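Local coordinates for WbmS, polysaccharide deacetylase involved in O-antigen biosynthesis (Bordetella bronchiseptica, PDB 3HFT), which probably removes acetyl groups from a polysaccharide during O-antigen biosynthesis, as a zinc-binding member of the polysaccharide deacetylase family, at residues Glu109-Asp112 / Arg113-Leu117; Leu151-Trp154 / Asp155-Ile158. All blocks are in the same frame, centred on the assembly; numbering follows the deposited sequence.

Interaction 1: Glu109-Asp112 / Arg113-Leu117; sequences EILD and RTLEL
T114 and I110 lie side by side, both side chains pointing the same way, one helical turn apart. The T114 hydroxyl is turned back along the helix, OG1 anti to its own carbonyl carbon (chi1 -48°), and donates to the carbonyl of the residue four back, with T114 OG1 2.6 Å from I110 O. T114 N also donates to I110 O, at 3.0 Å, and the two donors come from opposite faces of the carbonyl plane. One oxygen thus takes both the regular helix bond and a side-chain bond, which ties down the buried hydroxyl. R113 doubles back over the preceding turn: its chain bends at chi3 (-59°) and lays one face of the guanidinium over E109 O, off centre toward the rim. NH2 of R113 comes to 3.8 Å from I110 CG1, the two side chains crossing at a slant. The guanidinium is not paired with E109, whose carboxylate heads the other way and accepts from G106 N; R113 NH2 forms its salt bridge with E105. On another side of the helix, L115 reaches back against L111, with L115 CD1 3.9 Å from L111 CG and equally close to the CD1 branch. Beyond them the i to i+4 pattern slackens: E116 N to D112 O is a weak bond of 3.4 Å, while E116 CG packs against that same oxygen. D112 OD1 forms a salt bridge with R142, whose side chain L115 also touches. The regular bonds are those of the last turns of helix 107-115. L111 packs on M138 and F139 of helix 133-141, while T114 and L115 rest on V91 of strand 87-91, which within this chain is an edge strand of the parallel sheet.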
loop_
_atom_site.group_PDB
_atom_site.type_symbol
_atom_site.label_atom_id
_atom_site.label_comp_id
_atom_site.label_asym_id
_atom_site.label_seq_id
_atom_site.Cartn_x
_atom_site.Cartn_y
_atom_site.Cartn_z
ATOM N N GLU A 109 16.735 -5.619 12.227
ATOM C CA GLU A 109 16.820 -5.928 13.641
ATOM C C GLU A 109 15.429 -6.046 14.237
ATOM O O GLU A 109 15.156 -6.989 14.990
ATOM C CB GLU A 109 17.607 -4.861 14.402
ATOM C CG GLU A 109 19.097 -4.768 14.045
ATOM C CD GLU A 109 19.409 -3.797 12.916
ATOM O OE1 GLU A 109 18.505 -3.435 12.131
ATOM O OE2 GLU A 109 20.589 -3.399 12.803
ATOM N N ILE A 110 14.554 -5.102 13.893
ATOM C CA ILE A 110 13.189 -5.092 14.443
ATOM C C ILE A 110 12.366 -6.305 13.967
ATOM O O ILE A 110 11.641 -6.932 14.750
ATOM C CB ILE A 110 12.449 -3.753 14.109
ATOM C CG1 ILE A 110 13.088 -2.560 14.848
ATOM C CG2 ILE A 110 10.953 -3.849 14.459
ATOM C CD1 ILE A 110 12.632 -1.190 14.347
ATOM N N LEU A 111 12.478 -6.612 12.681
ATOM C CA LEU A 111 11.768 -7.727 12.078
ATOM C C LEU A 111 12.224 -9.036 12.679
ATOM O O LEU A 111 11.406 -9.876 13.019
ATOM C CB LEU A 111 12.003 -7.757 10.563
ATOM C CG LEU A 111 11.406 -8.913 9.733
ATOM C CD1 LEU A 111 9.842 -9.043 9.938
ATOM C CD2 LEU A 111 11.781 -8.769 8.213
ATOM N N ASP A 112 13.533 -9.218 12.786
ATOM C CA ASP A 112 14.069 -10.452 13.341
ATOM C C ASP A 112 13.647 -10.634 14.797
ATOM O O ASP A 112 13.291 -11.730 15.204
ATOM C CB ASP A 112 15.582 -10.495 13.188
ATOM C CG ASP A 112 16.026 -10.768 11.737
ATOM O OD1 ASP A 112 15.208 -11.250 10.898
ATOM O OD2 ASP A 112 17.215 -10.498 11.452
ATOM N N ARG A 113 13.645 -9.561 15.577
ATOM C CA ARG A 113 13.176 -9.665 16.949
ATOM C C ARG A 113 11.713 -10.039 17.017
ATOM O O ARG A 113 11.327 -10.853 17.833
ATOM C CB ARG A 113 13.370 -8.367 17.720
ATOM C CG ARG A 113 14.671 -8.256 18.434
ATOM C CD ARG A 113 14.551 -7.245 19.557
ATOM N NE ARG A 113 14.174 -5.921 19.078
ATOM C CZ ARG A 113 15.017 -5.055 18.519
ATOM N NH1 ARG A 113 16.274 -5.373 18.339
ATOM N NH2 ARG A 113 14.585 -3.869 18.112
ATOM N N THR A 114 10.889 -9.430 16.172
ATOM C CA THR A 114 9.450 -9.720 16.165
ATOM C C THR A 114 9.165 -11.171 15.762
ATOM O O THR A 114 8.260 -11.824 16.303
ATOM C CB THR A 114 8.718 -8.793 15.189
ATOM O OG1 THR A 114 9.136 -7.440 15.421
ATOM C CG2 THR A 114 7.206 -8.915 15.350
ATOM N N LEU A 115 9.941 -11.676 14.806
ATOM C CA LEU A 115 9.757 -13.043 14.326
ATOM C C LEU A 115 10.022 -14.075 15.417
ATOM O O LEU A 115 9.515 -15.190 15.332
ATOM C CB LEU A 115 10.647 -13.311 13.105
ATOM C CG LEU A 115 10.130 -12.646 11.827
ATOM C CD1 LEU A 115 11.201 -12.640 10.742
ATOM C CD2 LEU A 115 8.883 -13.368 11.375
ATOM N N GLU A 116 10.801 -13.706 16.443
ATOM C CA GLU A 116 11.060 -14.605 17.538
ATOM C C GLU A 116 9.757 -14.939 18.261
ATOM O O GLU A 116 9.674 -15.948 18.949
ATOM C CB GLU A 116 12.041 -13.982 18.524
ATOM C CG GLU A 116 13.402 -13.709 17.937
ATOM C CD GLU A 116 14.398 -13.146 18.940
ATOM O OE1 GLU A 116 14.090 -13.059 20.147
ATOM O OE2 GLU A 116 15.512 -12.795 18.500
ATOM N N LEU A 117 8.740 -14.094 18.124
ATOM C CA LEU A 117 7.449 -14.348 18.751
ATOM C C LEU A 117 6.637 -15.470 18.078
ATOM O O LEU A 117 5.750 -16.047 18.692
ATOM C CB LEU A 117 6.600 -13.084 18.721
ATOM C CG LEU A 117 7.088 -11.806 19.387
ATOM C CD1 LEU A 117 6.099 -10.663 19.059
ATOM C CD2 LEU A 117 7.224 -12.017 20.872
#

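Interaction 2: Leu151-Trp154 / Asp155-Ile158; sequences LVPW and DAGI. With EDO (1,2-ethanediol), chain G.
The W154 indole and the D155 carboxylate are stacked, their planes 26° apart, and the methylene of D155 sits over one face of the ring. D155 CB lies 3.5 Å from the centroid of the six-membered ring, only 4° off its normal, a CH-pi contact; D155 N covers the same face nearer the five-membered ring. With chi1 68° W154 CG lies between its backbone N and carbonyl carbon, folding the indole over the next peptide. W187 meets the indole edge-to-face, and Y195 adds a second, inclined ring. W187 NE1 also donates to D155 OD2, while D155 OD1 accepts from O1 of a 1,2-ethanediol, probably left by the crystallisation liquor, at 3.0 Å. P153 CB lies alongside that carboxylate, 3.3 Å from D155 OD1. The backbone makes a type I beta turn from P153 to A156, closed by a bond of 3.0 Å from A156 N to P153 O whose donor stands above the carbonyl plane. Two waters carry the link onward: one joins P153 O to I158 N, the other W154 O to G157 N, where the chain takes a positive phi. This turn lies in the loop between strands 146-147 and 163-164. On its apolar side V152 and I158 cross at about a right angle, V152 CG1 3.8 Å from I158 CD1, and the same CG1 comes to 4.2 Å from A156 CB. W163 of the second subunit packs on V152, P153 and A156, and I158 meets I158 of that subunit.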
loop_
_atom_site.group_PDB
_atom_site.type_symbol
_atom_site.label_atom_id
_atom_site.label_comp_id
_atom_site.label_asym_id
_atom_site.label_seq_id
_atom_site.Cartn_x
_atom_site.Cartn_y
_atom_site.Cartn_z
ATOM N N LEU A 151 -4.612 -1.551 2.631
ATOM C CA LEU A 151 -5.971 -1.323 3.030
ATOM C C LEU A 151 -6.677 -0.583 1.914
ATOM O O LEU A 151 -6.369 0.552 1.627
ATOM C CB LEU A 151 -6.034 -0.525 4.331
ATOM C CG LEU A 151 -7.364 -0.455 5.113
ATOM C CD1 LEU A 151 -7.124 0.232 6.482
ATOM C CD2 LEU A 151 -8.540 0.227 4.390
ATOM N N VAL A 152 -7.624 -1.251 1.249
ATOM C CA VAL A 152 -8.468 -0.602 0.273
ATOM C C VAL A 152 -9.880 -0.591 0.861
ATOM O O VAL A 152 -10.489 -1.633 1.038
ATOM C CB VAL A 152 -8.479 -1.368 -1.084
ATOM C CG1 VAL A 152 -9.417 -0.654 -2.051
ATOM C CG2 VAL A 152 -7.036 -1.496 -1.648
ATOM N N PRO A 153 -10.411 0.586 1.171
ATOM C CA PRO A 153 -11.711 0.645 1.837
ATOM C C PRO A 153 -12.844 -0.038 1.096
ATOM O O PRO A 153 -12.946 0.044 -0.130
ATOM C CB PRO A 153 -11.989 2.150 1.947
ATOM C CG PRO A 153 -10.646 2.795 1.857
ATOM C CD PRO A 153 -9.809 1.915 0.972
ATOM N N TRP A 154 -13.694 -0.716 1.845
ATOM C CA TRP A 154 -14.861 -1.396 1.298
ATOM C C TRP A 154 -15.754 -0.514 0.442
ATOM O O TRP A 154 -16.503 -1.029 -0.406
ATOM C CB TRP A 154 -15.714 -1.992 2.447
ATOM C CG TRP A 154 -16.358 -0.986 3.268
ATOM C CD1 TRP A 154 -15.865 -0.409 4.403
ATOM C CD2 TRP A 154 -17.615 -0.363 3.021
ATOM N NE1 TRP A 154 -16.750 0.523 4.877
ATOM C CE2 TRP A 154 -17.821 0.582 4.033
ATOM C CE3 TRP A 154 -18.586 -0.499 2.022
ATOM C CZ2 TRP A 154 -18.942 1.372 4.086
ATOM C CZ3 TRP A 154 -19.704 0.268 2.100
ATOM C CH2 TRP A 154 -19.875 1.201 3.118
ATOM N N ASP A 155 -15.706 0.799 0.668
ATOM C CA ASP A 155 -16.576 1.731 -0.041
ATOM C C ASP A 155 -15.868 2.474 -1.175
ATOM O O ASP A 155 -16.410 3.420 -1.738
ATOM C CB ASP A 155 -17.259 2.714 0.916
ATOM C CG ASP A 155 -16.285 3.603 1.664
ATOM O OD1 ASP A 155 -15.086 3.321 1.653
ATOM O OD2 ASP A 155 -16.752 4.588 2.302
ATOM N N ALA A 156 -14.669 2.036 -1.531
ATOM C CA ALA A 156 -13.924 2.629 -2.652
ATOM C C ALA A 156 -14.464 2.231 -4.039
ATOM O O ALA A 156 -14.044 2.779 -5.062
ATOM C CB ALA A 156 -12.391 2.251 -2.510
ATOM N N GLY A 157 -15.355 1.244 -4.095
ATOM C CA GLY A 157 -15.954 0.777 -5.346
ATOM C C GLY A 157 -15.096 -0.257 -6.049
ATOM O O GLY A 157 -15.213 -0.440 -7.263
ATOM N N ILE A 158 -14.198 -0.883 -5.300
ATOM C CA ILE A 158 -13.219 -1.825 -5.820
ATOM C C ILE A 158 -13.473 -3.206 -5.235
ATOM O O ILE A 158 -13.438 -3.396 -3.996
ATOM C CB ILE A 158 -11.779 -1.385 -5.462
ATOM C CG1 ILE A 158 -11.484 0.001 -6.076
ATOM C CG2 ILE A 158 -10.765 -2.427 -5.990
ATOM C CD1 ILE A 158 -10.209 0.687 -5.571
HETATM C C1 EDO G . -13.285 5.962 1.797
HETATM O O1 EDO G . -13.341 5.438 0.485
HETATM C C2 EDO G . -14.513 6.848 1.965
HETATM O O2 EDO G . -15.393 6.263 2.940
HETATM O O HOH W 1 -13.808 -1.222 -2.499
HETATM O O HOH W 2 -17.512 -0.166 -2.673
#

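Overall arrangement
Interactions 1 and 2 lie on opposite sides of the chain's centre, their own centres 31 Å apart and their nearest atoms about 18 Å apart, and they share no helix or strand. Both are partly buried. Interaction 1 is held by direct helix bonds; its buried side packs on helix 133-141 and strand 87-91 of the same chain, with the side chain of T114 about 11 Å from the bound zinc ion, which is held by D46, H92 and H127. Residues 151-158 instead form a loop whose two halves share a single direct backbone hydrogen bond, though V152 and W154 also bond to the backbone of Y175 and L176. Two bridging waters and a CH-pi contact on W154 supplement it, and the apolar side faces the second subunit.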